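Alternansucrase (Leuconostoc mesenteroides, PDB 6HVG) belongs to glycoside hydrolase family 70 of the TIM-barrel clan, carries repeats of the choline-binding clan, and binds a calcium ion. Local coordinates at residues Ile855-Gly860 with Trp1007-Ala1012; Trp1323-Phe1326 with Met1332-Ser1335; Thr235-Phe238 with Pro244-Gly247. All coordinates share one frame; numbering follows the deposited sequence.

Contact 1 (Ile855-Gly860 with Trp1007-Ala1012); sequences IKYVSG and WVPVGA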
ATOM      1  N   ILE A 855      28.705  -3.294  26.806  1.00 44.51           N
ATOM      2  CA  ILE A 855      28.710  -2.918  28.211  1.00 46.24           C
ATOM      3  C   ILE A 855      30.156  -2.739  28.734  1.00 49.97           C
ATOM      4  O   ILE A 855      30.432  -1.802  29.469  1.00 50.04           O
ATOM      5  CB  ILE A 855      28.007  -4.009  29.049  1.00 47.71           C
ATOM      6  CG1 ILE A 855      26.532  -4.124  28.652  1.00 46.95           C
ATOM      7  CG2 ILE A 855      28.194  -3.742  30.545  1.00 47.95           C
ATOM      8  CD1 ILE A 855      25.795  -5.309  29.248  1.00 48.03           C
ATOM      9  N   LYS A 856      31.046  -3.671  28.377  1.00 53.11           N
ATOM     10  CA  LYS A 856      32.435  -3.698  28.853  1.00 58.19           C
ATOM     11  C   LYS A 856      33.341  -2.644  28.224  1.00 56.22           C
ATOM     12  O   LYS A 856      34.176  -2.045  28.911  1.00 57.82           O
ATOM     13  CB  LYS A 856      33.067  -5.062  28.551  1.00 65.08           C
ATOM     14  CG  LYS A 856      32.802  -6.155  29.568  1.00 70.21           C
ATOM     15  CD  LYS A 856      33.456  -7.463  29.138  1.00 72.45           C
ATOM     16  CE  LYS A 856      33.995  -8.257  30.314  1.00 74.26           C
ATOM     17  NZ  LYS A 856      32.931  -8.667  31.266  1.00 72.25           N
ATOM     18  N   TYR A 857      33.224  -2.456  26.910  1.00 51.33           N
ATOM     19  CA  TYR A 857      34.245  -1.705  26.188  1.00 49.96           C
ATOM     20  C   TYR A 857      33.802  -0.409  25.506  1.00 49.63           C
ATOM     21  O   TYR A 857      34.631   0.463  25.257  1.00 50.65           O
ATOM     22  CB  TYR A 857      34.891  -2.591  25.130  1.00 50.32           C
ATOM     23  CG  TYR A 857      35.345  -3.949  25.613  1.00 49.72           C
ATOM     24  CD1 TYR A 857      36.594  -4.117  26.204  1.00 48.20           C
ATOM     25  CD2 TYR A 857      34.548  -5.057  25.458  1.00 48.18           C
ATOM     26  CE1 TYR A 857      37.026  -5.366  26.607  1.00 48.00           C
ATOM     27  CE2 TYR A 857      34.963  -6.299  25.878  1.00 47.51           C
ATOM     28  CZ  TYR A 857      36.216  -6.456  26.444  1.00 47.02           C
ATOM     29  OH  TYR A 857      36.626  -7.683  26.887  1.00 43.44           O
ATOM     30  N   VAL A 858      32.518  -0.259  25.188  1.00 47.81           N
ATOM     31  CA  VAL A 858      32.089   0.837  24.324  1.00 45.69           C
ATOM     32  C   VAL A 858      31.922   2.155  25.072  1.00 46.30           C
ATOM     33  O   VAL A 858      30.927   2.380  25.745  1.00 45.66           O
ATOM     34  CB  VAL A 858      30.834   0.464  23.543  1.00 46.32           C
ATOM     35  CG1 VAL A 858      30.314   1.646  22.742  1.00 47.69           C
ATOM     36  CG2 VAL A 858      31.153  -0.699  22.611  1.00 47.35           C
ATOM     37  N   SER A 859      32.932   3.016  24.960  1.00 47.42           N
ATOM     38  CA  SER A 859      32.850   4.394  25.452  1.00 47.77           C
ATOM     39  C   SER A 859      33.901   5.258  24.783  1.00 47.21           C
ATOM     40  O   SER A 859      34.745   4.743  24.051  1.00 48.39           O
ATOM     41  CB  SER A 859      33.016   4.465  26.969  1.00 49.73           C
ATOM     42  OG  SER A 859      32.639   5.762  27.447  1.00 51.71           O
ATOM     43  N   GLY A 860      33.852   6.563  25.051  1.00 44.91           N
ATOM     44  CA  GLY A 860      34.797   7.504  24.500  1.00 43.30           C
ATOM     45  C   GLY A 860      34.485   7.917  23.087  1.00 44.99           C
ATOM     46  O   GLY A 860      33.457   7.563  22.513  1.00 48.63           O
ATOM     47  N   TRP A1007      37.876  -6.368  17.502  1.00 49.74           N
ATOM     48  CA  TRP A1007      38.980  -6.568  18.417  1.00 49.17           C
ATOM     49  C   TRP A1007      38.795  -5.732  19.685  1.00 50.72           C
ATOM     50  O   TRP A1007      38.342  -4.569  19.649  1.00 52.31           O
ATOM     51  CB  TRP A1007      40.286  -6.205  17.730  1.00 49.82           C
ATOM     52  CG  TRP A1007      40.636  -7.161  16.642  1.00 51.84           C
ATOM     53  CD1 TRP A1007      40.142  -7.179  15.395  1.00 53.47           C
ATOM     54  CD2 TRP A1007      41.570  -8.230  16.717  1.00 52.12           C
ATOM     55  NE1 TRP A1007      40.703  -8.202  14.670  1.00 56.76           N
ATOM     56  CE2 TRP A1007      41.584  -8.865  15.473  1.00 53.72           C
ATOM     57  CE3 TRP A1007      42.389  -8.722  17.726  1.00 53.90           C
ATOM     58  CZ2 TRP A1007      42.382  -9.964  15.205  1.00 54.95           C
ATOM     59  CZ3 TRP A1007      43.191  -9.818  17.456  1.00 55.06           C
ATOM     60  CH2 TRP A1007      43.184 -10.422  16.209  1.00 53.90           C
ATOM     61  N   VAL A1008      39.156  -6.325  20.812  1.00 49.60           N
ATOM     62  CA  VAL A1008      39.028  -5.673  22.094  1.00 49.85           C
ATOM     63  C   VAL A1008      40.340  -5.815  22.862  1.00 51.70           C
ATOM     64  O   VAL A1008      41.094  -6.755  22.628  1.00 50.92           O
ATOM     65  CB  VAL A1008      37.839  -6.263  22.911  1.00 51.48           C
ATOM     66  CG1 VAL A1008      36.517  -6.076  22.171  1.00 50.95           C
ATOM     67  CG2 VAL A1008      38.058  -7.742  23.241  1.00 52.09           C
ATOM     68  N   PRO A1009      40.603  -4.895  23.801  1.00 53.88           N
ATOM     69  CA  PRO A1009      41.799  -5.038  24.599  1.00 56.24           C
ATOM     70  C   PRO A1009      41.722  -6.205  25.567  1.00 58.20           C
ATOM     71  O   PRO A1009      40.686  -6.382  26.216  1.00 60.16           O
ATOM     72  CB  PRO A1009      41.889  -3.712  25.384  1.00 55.25           C
ATOM     73  CG  PRO A1009      40.709  -2.909  25.041  1.00 54.21           C
ATOM     74  CD  PRO A1009      39.823  -3.694  24.142  1.00 53.75           C
ATOM     75  N   VAL A1010      42.820  -6.968  25.679  1.00 58.04           N
ATOM     76  CA  VAL A1010      42.916  -8.017  26.674  1.00 57.28           C
ATOM     77  C   VAL A1010      43.064  -7.390  28.031  1.00 56.64           C
ATOM     78  O   VAL A1010      43.531  -6.268  28.139  1.00 53.09           O
ATOM     79  CB  VAL A1010      44.106  -8.984  26.456  1.00 59.78           C
ATOM     80  CG1 VAL A1010      44.154  -9.465  25.019  1.00 59.75           C
ATOM     81  CG2 VAL A1010      45.419  -8.353  26.856  1.00 63.43           C
ATOM     82  N   GLY A1011      42.691  -8.151  29.057  1.00 60.11           N
ATOM     83  CA  GLY A1011      42.811  -7.724  30.448  1.00 63.07           C
ATOM     84  C   GLY A1011      41.578  -7.041  30.998  1.00 65.57           C
ATOM     85  O   GLY A1011      41.642  -6.393  32.040  1.00 61.91           O
ATOM     86  N   ALA A1012      40.456  -7.168  30.294  1.00 71.02           N
ATOM     87  CA  ALA A1012      39.205  -6.580  30.754  1.00 74.57           C
ATOM     88  C   ALA A1012      38.646  -7.348  31.949  1.00 68.91           C
ATOM     89  O   ALA A1012      38.427  -8.552  31.872  1.00 71.04           O
ATOM     90  CB  ALA A1012      38.188  -6.562  29.618  1.00 78.81           C
TER
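Tyr857 of segment 855-860 lays its ring against Val1008 of strand 1003-1009, an interface between the end region of a helix and an antiparallel sheet within the family 70 region. The contact packs the helix that runs through Ile855 and Lys856 on the sheet that includes strand 1003-1009. Tyr857 has CG beside its backbone N (chi1 -49°), which points the ring across to the strand. Val1008 CB sits over the middle of one ring face, 3.9 Å from the ring centroid, in a CH-pi contact. Its two methyls spread over that face, CG1 toward CD2 and CE2, CG2 toward CZ and OH. Lys856 CB covers the opposite face near the rim, so the ring is sandwiched. Pro1009 CD lies 3.9 Å from Tyr857 CD1. The chain then turns, and Ala1012 comes back to the phenol end. No hydrogen bond crosses between the segments; the contact is mainly apolar packing. Arg942 of strand 940-947 packs on both Tyr857 and Val1008. Lys856 NZ bonds Asp1014 O just past the turn. At the phenol end, Ala1012 CB meets both Tyr857 CE1 and Tyr857 OH.

Contact 2 (Trp1323-Phe1326 with Met1332-Ser1335); sequences WYYF and MVRS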
ATOM      1  N   TRP A1323     -28.661  10.591 -21.987  1.00 40.55           N
ATOM      2  CA  TRP A1323     -28.637  11.497 -20.848  1.00 39.14           C
ATOM      3  C   TRP A1323     -29.234  12.829 -21.205  1.00 39.02           C
ATOM      4  O   TRP A1323     -29.078  13.312 -22.332  1.00 39.30           O
ATOM      5  CB  TRP A1323     -27.204  11.699 -20.345  1.00 38.98           C
ATOM      6  CG  TRP A1323     -26.716  10.568 -19.513  1.00 38.53           C
ATOM      7  CD1 TRP A1323     -26.126   9.410 -19.960  1.00 37.70           C
ATOM      8  CD2 TRP A1323     -26.791  10.457 -18.090  1.00 37.95           C
ATOM      9  NE1 TRP A1323     -25.811   8.611 -18.900  1.00 37.05           N
ATOM     10  CE2 TRP A1323     -26.200   9.226 -17.738  1.00 36.27           C
ATOM     11  CE3 TRP A1323     -27.266  11.294 -17.071  1.00 38.57           C
ATOM     12  CZ2 TRP A1323     -26.113   8.790 -16.417  1.00 34.65           C
ATOM     13  CZ3 TRP A1323     -27.152  10.863 -15.745  1.00 37.49           C
ATOM     14  CH2 TRP A1323     -26.587   9.621 -15.439  1.00 35.21           C
ATOM     15  N   TYR A1324     -29.905  13.431 -20.221  1.00 40.04           N
ATOM     16  CA  TYR A1324     -30.554  14.739 -20.362  1.00 40.74           C
ATOM     17  C   TYR A1324     -30.259  15.627 -19.157  1.00 40.32           C
ATOM     18  O   TYR A1324     -29.990  15.124 -18.063  1.00 40.76           O
ATOM     19  CB  TYR A1324     -32.067  14.540 -20.462  1.00 41.62           C
ATOM     20  CG  TYR A1324     -32.468  13.554 -21.532  1.00 39.60           C
ATOM     21  CD1 TYR A1324     -32.541  12.204 -21.251  1.00 38.86           C
ATOM     22  CD2 TYR A1324     -32.749  13.979 -22.817  1.00 39.93           C
ATOM     23  CE1 TYR A1324     -32.889  11.297 -22.218  1.00 40.45           C
ATOM     24  CE2 TYR A1324     -33.108  13.085 -23.794  1.00 41.48           C
ATOM     25  CZ  TYR A1324     -33.175  11.749 -23.495  1.00 41.86           C
ATOM     26  OH  TYR A1324     -33.516  10.860 -24.482  1.00 43.02           O
ATOM     27  N   TYR A1325     -30.313  16.941 -19.360  1.00 38.42           N
ATOM     28  CA  TYR A1325     -30.262  17.879 -18.247  1.00 37.24           C
ATOM     29  C   TYR A1325     -31.571  18.684 -18.160  1.00 38.41           C
ATOM     30  O   TYR A1325     -32.035  19.246 -19.146  1.00 36.96           O
ATOM     31  CB  TYR A1325     -29.082  18.836 -18.400  1.00 36.30           C
ATOM     32  CG  TYR A1325     -29.063  19.854 -17.316  1.00 36.49           C
ATOM     33  CD1 TYR A1325     -28.825  19.486 -15.997  1.00 38.00           C
ATOM     34  CD2 TYR A1325     -29.333  21.175 -17.574  1.00 36.40           C
ATOM     35  CE1 TYR A1325     -28.859  20.417 -14.981  1.00 37.28           C
ATOM     36  CE2 TYR A1325     -29.362  22.107 -16.557  1.00 35.37           C
ATOM     37  CZ  TYR A1325     -29.136  21.716 -15.274  1.00 36.38           C
ATOM     38  OH  TYR A1325     -29.136  22.642 -14.264  1.00 42.65           O
ATOM     39  N   PHE A1326     -32.150  18.722 -16.965  1.00 38.21           N
ATOM     40  CA  PHE A1326     -33.347  19.485 -16.702  1.00 40.17           C
ATOM     41  C   PHE A1326     -32.992  20.709 -15.874  1.00 42.66           C
ATOM     42  O   PHE A1326     -32.414  20.576 -14.788  1.00 45.64           O
ATOM     43  CB  PHE A1326     -34.400  18.612 -15.968  1.00 40.58           C
ATOM     44  CG  PHE A1326     -35.004  17.560 -16.843  1.00 40.07           C
ATOM     45  CD1 PHE A1326     -34.305  16.422 -17.141  1.00 39.42           C
ATOM     46  CD2 PHE A1326     -36.254  17.729 -17.400  1.00 40.09           C
ATOM     47  CE1 PHE A1326     -34.844  15.461 -17.968  1.00 39.87           C
ATOM     48  CE2 PHE A1326     -36.798  16.771 -18.226  1.00 38.99           C
ATOM     49  CZ  PHE A1326     -36.093  15.635 -18.515  1.00 38.41           C
ATOM     50  N   MET A1332     -36.281  20.080 -19.828  1.00 40.70           N
ATOM     51  CA  MET A1332     -35.150  19.539 -20.553  1.00 40.86           C
ATOM     52  C   MET A1332     -34.512  20.622 -21.397  1.00 41.81           C
ATOM     53  O   MET A1332     -35.209  21.423 -22.014  1.00 47.68           O
ATOM     54  CB  MET A1332     -35.648  18.398 -21.452  1.00 39.90           C
ATOM     55  CG  MET A1332     -34.622  17.754 -22.336  1.00 41.06           C
ATOM     56  SD  MET A1332     -35.340  16.548 -23.462  1.00 44.94           S
ATOM     57  CE  MET A1332     -35.844  15.291 -22.302  1.00 42.88           C
ATOM     58  N   VAL A1333     -33.189  20.650 -21.424  1.00 40.71           N
ATOM     59  CA  VAL A1333     -32.449  21.597 -22.259  1.00 41.53           C
ATOM     60  C   VAL A1333     -32.267  20.973 -23.623  1.00 43.02           C
ATOM     61  O   VAL A1333     -31.872  19.805 -23.722  1.00 45.52           O
ATOM     62  CB  VAL A1333     -31.061  21.924 -21.647  1.00 41.78           C
ATOM     63  CG1 VAL A1333     -30.147  22.621 -22.643  1.00 40.26           C
ATOM     64  CG2 VAL A1333     -31.234  22.756 -20.371  1.00 41.03           C
ATOM     65  N   ARG A1334     -32.542  21.751 -24.667  1.00 44.46           N
ATOM     66  CA  ARG A1334     -32.499  21.265 -26.042  1.00 46.60           C
ATOM     67  C   ARG A1334     -32.006  22.365 -26.959  1.00 48.20           C
ATOM     68  O   ARG A1334     -32.340  23.514 -26.761  1.00 53.48           O
ATOM     69  CB  ARG A1334     -33.917  20.858 -26.486  1.00 50.16           C
ATOM     70  CG  ARG A1334     -34.622  19.841 -25.582  1.00 52.00           C
ATOM     71  CD  ARG A1334     -36.001  19.456 -26.100  1.00 52.70           C
ATOM     72  NE  ARG A1334     -36.925  20.572 -25.954  1.00 51.46           N
ATOM     73  CZ  ARG A1334     -37.718  21.046 -26.903  1.00 47.16           C
ATOM     74  NH1 ARG A1334     -37.767  20.489 -28.109  1.00 47.26           N
ATOM     75  NH2 ARG A1334     -38.477  22.091 -26.622  1.00 46.38           N
ATOM     76  N   SER A1335     -31.262  22.019 -27.995  1.00 51.52           N
ATOM     77  CA  SER A1335     -30.753  23.033 -28.913  1.00 54.16           C
ATOM     78  C   SER A1335     -31.836  23.487 -29.869  1.00 59.93           C
ATOM     79  O   SER A1335     -32.639  22.688 -30.365  1.00 63.64           O
ATOM     80  CB  SER A1335     -29.524  22.524 -29.677  1.00 52.97           C
ATOM     81  OG  SER A1335     -29.845  21.470 -30.575  1.00 54.08           O
TER
HETATM   82  O   HOH W   1     -31.228  17.538 -22.150  1.00 52.66           O
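Met1332 sends CG opposite its backbone N (chi1 177°), runs on extended, and then bends at chi3 (-68°). The bend brings CE to both the Tyr1324 and Phe1326 rings. CE lies 3.4 Å from Tyr1324 CD2 and 3.8 Å from Phe1326 CZ. The sulfur also approaches Tyr1324, with SD 4.7 Å from the ring centroid and well off the ring normal, an oblique Met-aromatic contact. Nearer the backbone, Met1332 CB stands over one face of Phe1326, 4.2 Å from its ring centroid, in a CH-pi contact. Tyr1325 turns its ring away from this group and takes Val1333 instead. Its CD2 edge meets Val1333 CG2 at 3.7 Å. Between the two groups the backbones join. Val1333 N donates to Tyr1325 O over 2.9 Å, and Met1332 CA-H touches the same oxygen. One water accepts from Tyr1325 N and donates to Val1333 O, filling in where the backbones diverge. The phenol ends are held elsewhere: Tyr1324 OH bonds Asp1318, and Tyr1325 OH bonds Asp1313. Tyr1303 and Val1301 of strand 1301-1304 pack on Phe1326 and Met1332, respectively. A two-stranded hairpin, 1314-1317 with 1323-1326, followed by a loop folding back on its aromatic second strand, is consistent with the hairpin-and-loop unit of choline-binding-type repeats.

Contact 3 (Thr235-Phe238 with Pro244-Gly247); sequences TYYF and PLIG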
ATOM      1  N   THR A 235       8.035 -16.428 -37.667  1.00 71.23           N
ATOM      2  CA  THR A 235       7.053 -17.447 -37.319  1.00 67.79           C
ATOM      3  C   THR A 235       6.828 -18.457 -38.449  1.00 68.21           C
ATOM      4  O   THR A 235       6.608 -18.087 -39.612  1.00 64.99           O
ATOM      5  CB  THR A 235       5.698 -16.795 -36.982  1.00 66.44           C
ATOM      6  OG1 THR A 235       5.859 -15.909 -35.874  1.00 65.88           O
ATOM      7  CG2 THR A 235       4.664 -17.827 -36.619  1.00 65.61           C
ATOM      8  N   TYR A 236       6.838 -19.735 -38.065  1.00 68.66           N
ATOM      9  CA  TYR A 236       6.539 -20.850 -38.969  1.00 69.14           C
ATOM     10  C   TYR A 236       5.295 -21.570 -38.486  1.00 67.56           C
ATOM     11  O   TYR A 236       5.007 -21.533 -37.294  1.00 64.51           O
ATOM     12  CB  TYR A 236       7.657 -21.875 -38.961  1.00 70.03           C
ATOM     13  CG  TYR A 236       8.975 -21.390 -39.478  1.00 69.90           C
ATOM     14  CD1 TYR A 236       9.801 -20.600 -38.699  1.00 68.83           C
ATOM     15  CD2 TYR A 236       9.418 -21.764 -40.729  1.00 70.60           C
ATOM     16  CE1 TYR A 236      11.027 -20.174 -39.161  1.00 69.60           C
ATOM     17  CE2 TYR A 236      10.631 -21.334 -41.204  1.00 71.50           C
ATOM     18  CZ  TYR A 236      11.436 -20.551 -40.413  1.00 70.52           C
ATOM     19  OH  TYR A 236      12.654 -20.144 -40.889  1.00 72.61           O
ATOM     20  N   TYR A 237       4.591 -22.275 -39.371  1.00 65.72           N
ATOM     21  CA  TYR A 237       3.608 -23.232 -38.893  1.00 65.00           C
ATOM     22  C   TYR A 237       3.954 -24.585 -39.426  1.00 63.86           C
ATOM     23  O   TYR A 237       3.995 -24.767 -40.641  1.00 64.24           O
ATOM     24  CB  TYR A 237       2.194 -22.870 -39.310  1.00 67.13           C
ATOM     25  CG  TYR A 237       1.183 -23.815 -38.680  1.00 70.08           C
ATOM     26  CD1 TYR A 237       0.796 -23.670 -37.353  1.00 71.75           C
ATOM     27  CD2 TYR A 237       0.659 -24.880 -39.393  1.00 70.21           C
ATOM     28  CE1 TYR A 237      -0.114 -24.534 -36.764  1.00 72.80           C
ATOM     29  CE2 TYR A 237      -0.246 -25.751 -38.817  1.00 70.46           C
ATOM     30  CZ  TYR A 237      -0.628 -25.578 -37.506  1.00 71.62           C
ATOM     31  OH  TYR A 237      -1.520 -26.441 -36.935  1.00 70.30           O
ATOM     32  N   PHE A 238       4.190 -25.528 -38.519  1.00 62.69           N
ATOM     33  CA  PHE A 238       4.537 -26.890 -38.900  1.00 64.62           C
ATOM     34  C   PHE A 238       3.303 -27.779 -38.866  1.00 65.47           C
ATOM     35  O   PHE A 238       2.526 -27.728 -37.924  1.00 64.64           O
ATOM     36  CB  PHE A 238       5.620 -27.419 -37.980  1.00 65.40           C
ATOM     37  CG  PHE A 238       6.861 -26.575 -37.992  1.00 66.35           C
ATOM     38  CD1 PHE A 238       7.084 -25.626 -36.996  1.00 64.48           C
ATOM     39  CD2 PHE A 238       7.789 -26.693 -39.030  1.00 65.86           C
ATOM     40  CE1 PHE A 238       8.225 -24.837 -37.016  1.00 63.68           C
ATOM     41  CE2 PHE A 238       8.915 -25.900 -39.055  1.00 65.52           C
ATOM     42  CZ  PHE A 238       9.141 -24.970 -38.045  1.00 63.59           C
ATOM     43  N   PRO A 244       7.092 -27.391 -42.453  1.00 68.66           N
ATOM     44  CA  PRO A 244       6.375 -26.124 -42.438  1.00 66.77           C
ATOM     45  C   PRO A 244       5.475 -25.953 -43.630  1.00 68.74           C
ATOM     46  O   PRO A 244       5.789 -26.435 -44.719  1.00 69.44           O
ATOM     47  CB  PRO A 244       7.486 -25.087 -42.516  1.00 66.09           C
ATOM     48  CG  PRO A 244       8.586 -25.787 -43.216  1.00 67.22           C
ATOM     49  CD  PRO A 244       8.532 -27.199 -42.711  1.00 68.83           C
ATOM     50  N   LEU A 245       4.370 -25.235 -43.432  1.00 70.74           N
ATOM     51  CA  LEU A 245       3.461 -24.951 -44.537  1.00 70.47           C
ATOM     52  C   LEU A 245       3.973 -23.749 -45.295  1.00 68.44           C
ATOM     53  O   LEU A 245       4.560 -22.850 -44.715  1.00 66.48           O
ATOM     54  CB  LEU A 245       2.044 -24.681 -44.023  1.00 71.54           C
ATOM     55  CG  LEU A 245       1.291 -25.836 -43.370  1.00 73.09           C
ATOM     56  CD1 LEU A 245      -0.005 -25.330 -42.748  1.00 73.57           C
ATOM     57  CD2 LEU A 245       1.033 -26.914 -44.412  1.00 74.15           C
ATOM     58  N   ILE A 246       3.738 -23.757 -46.596  1.00 68.25           N
ATOM     59  CA  ILE A 246       4.176 -22.711 -47.483  1.00 68.95           C
ATOM     60  C   ILE A 246       3.012 -22.226 -48.326  1.00 69.51           C
ATOM     61  O   ILE A 246       2.170 -23.007 -48.718  1.00 71.67           O
ATOM     62  CB  ILE A 246       5.243 -23.304 -48.433  1.00 71.02           C
ATOM     63  CG1 ILE A 246       6.381 -23.904 -47.610  1.00 71.00           C
ATOM     64  CG2 ILE A 246       5.757 -22.252 -49.422  1.00 71.23           C
ATOM     65  CD1 ILE A 246       7.381 -24.659 -48.465  1.00 74.97           C
ATOM     66  N   GLY A 247       2.996 -20.939 -48.644  1.00 70.67           N
ATOM     67  CA  GLY A 247       1.963 -20.367 -49.487  1.00 68.69           C
ATOM     68  C   GLY A 247       0.749 -20.028 -48.656  1.00 67.94           C
ATOM     69  O   GLY A 247       0.792 -20.029 -47.416  1.00 63.88           O
TER
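Pro244 is the bump that fits beside Tyr236 and Phe238, two rings of strand 235-238. Its CB is 3.8 Å from Phe238 CE2, and it also reaches the edge of Tyr236, at 4.2 Å from CD2. Pro244 CD presses on the same side of Phe238, 3.8 Å from CD2. The proline thus packs mainly on Phe238 and grazes the edge of Tyr236. Phe238 starts out away from the loop, but with CG beside its backbone N (chi1 -58°) its ring end comes back to the proline. Val206 of strand 205-209 packs against both Tyr236 and Phe238. Leu245 is the second bump. It runs side by side with Tyr237, pointing the same way, and CD1 meets the ring edge at CD2. Tyr237 also meets Tyr227 edge-to-face within the hairpin 226-229 with 235-238. Between the two bumps the backbones are bridged, with Phe238 opposite Pro244. Leu245 N donates to Tyr237 O over 2.9 Å, nearly straight, with an N-H...O angle of 162°. Pro244 CA lies 3.3 Å from the same oxygen, a CA-H...O contact. Proline has no N-H to give, so Leu245 supplies the one hydrogen bond between the segments. Between these two segments the join is therefore one backbone hydrogen bond plus apolar packing on aromatic rings.

The three contacts lie in series along the chain, in the order 3, 1, 2, and none touches another. Contacts 2 and 3 are of one kind: each folds a loop back onto the second strand of a hairpin with a Tyr-Tyr-Phe run. Yet their centres are 59 Å apart, one near each end of the chain sequence. Contact 1 is different, a helix packed on a sheet inside the family 70 region. Its centre is 86 Å from that of contact 2, on the other side of the chain's centre, and 78 Å from that of contact 3. The calcium ion is held by Glu575, Asp581, Asn625 and Asp1159, none of them in the three contacts.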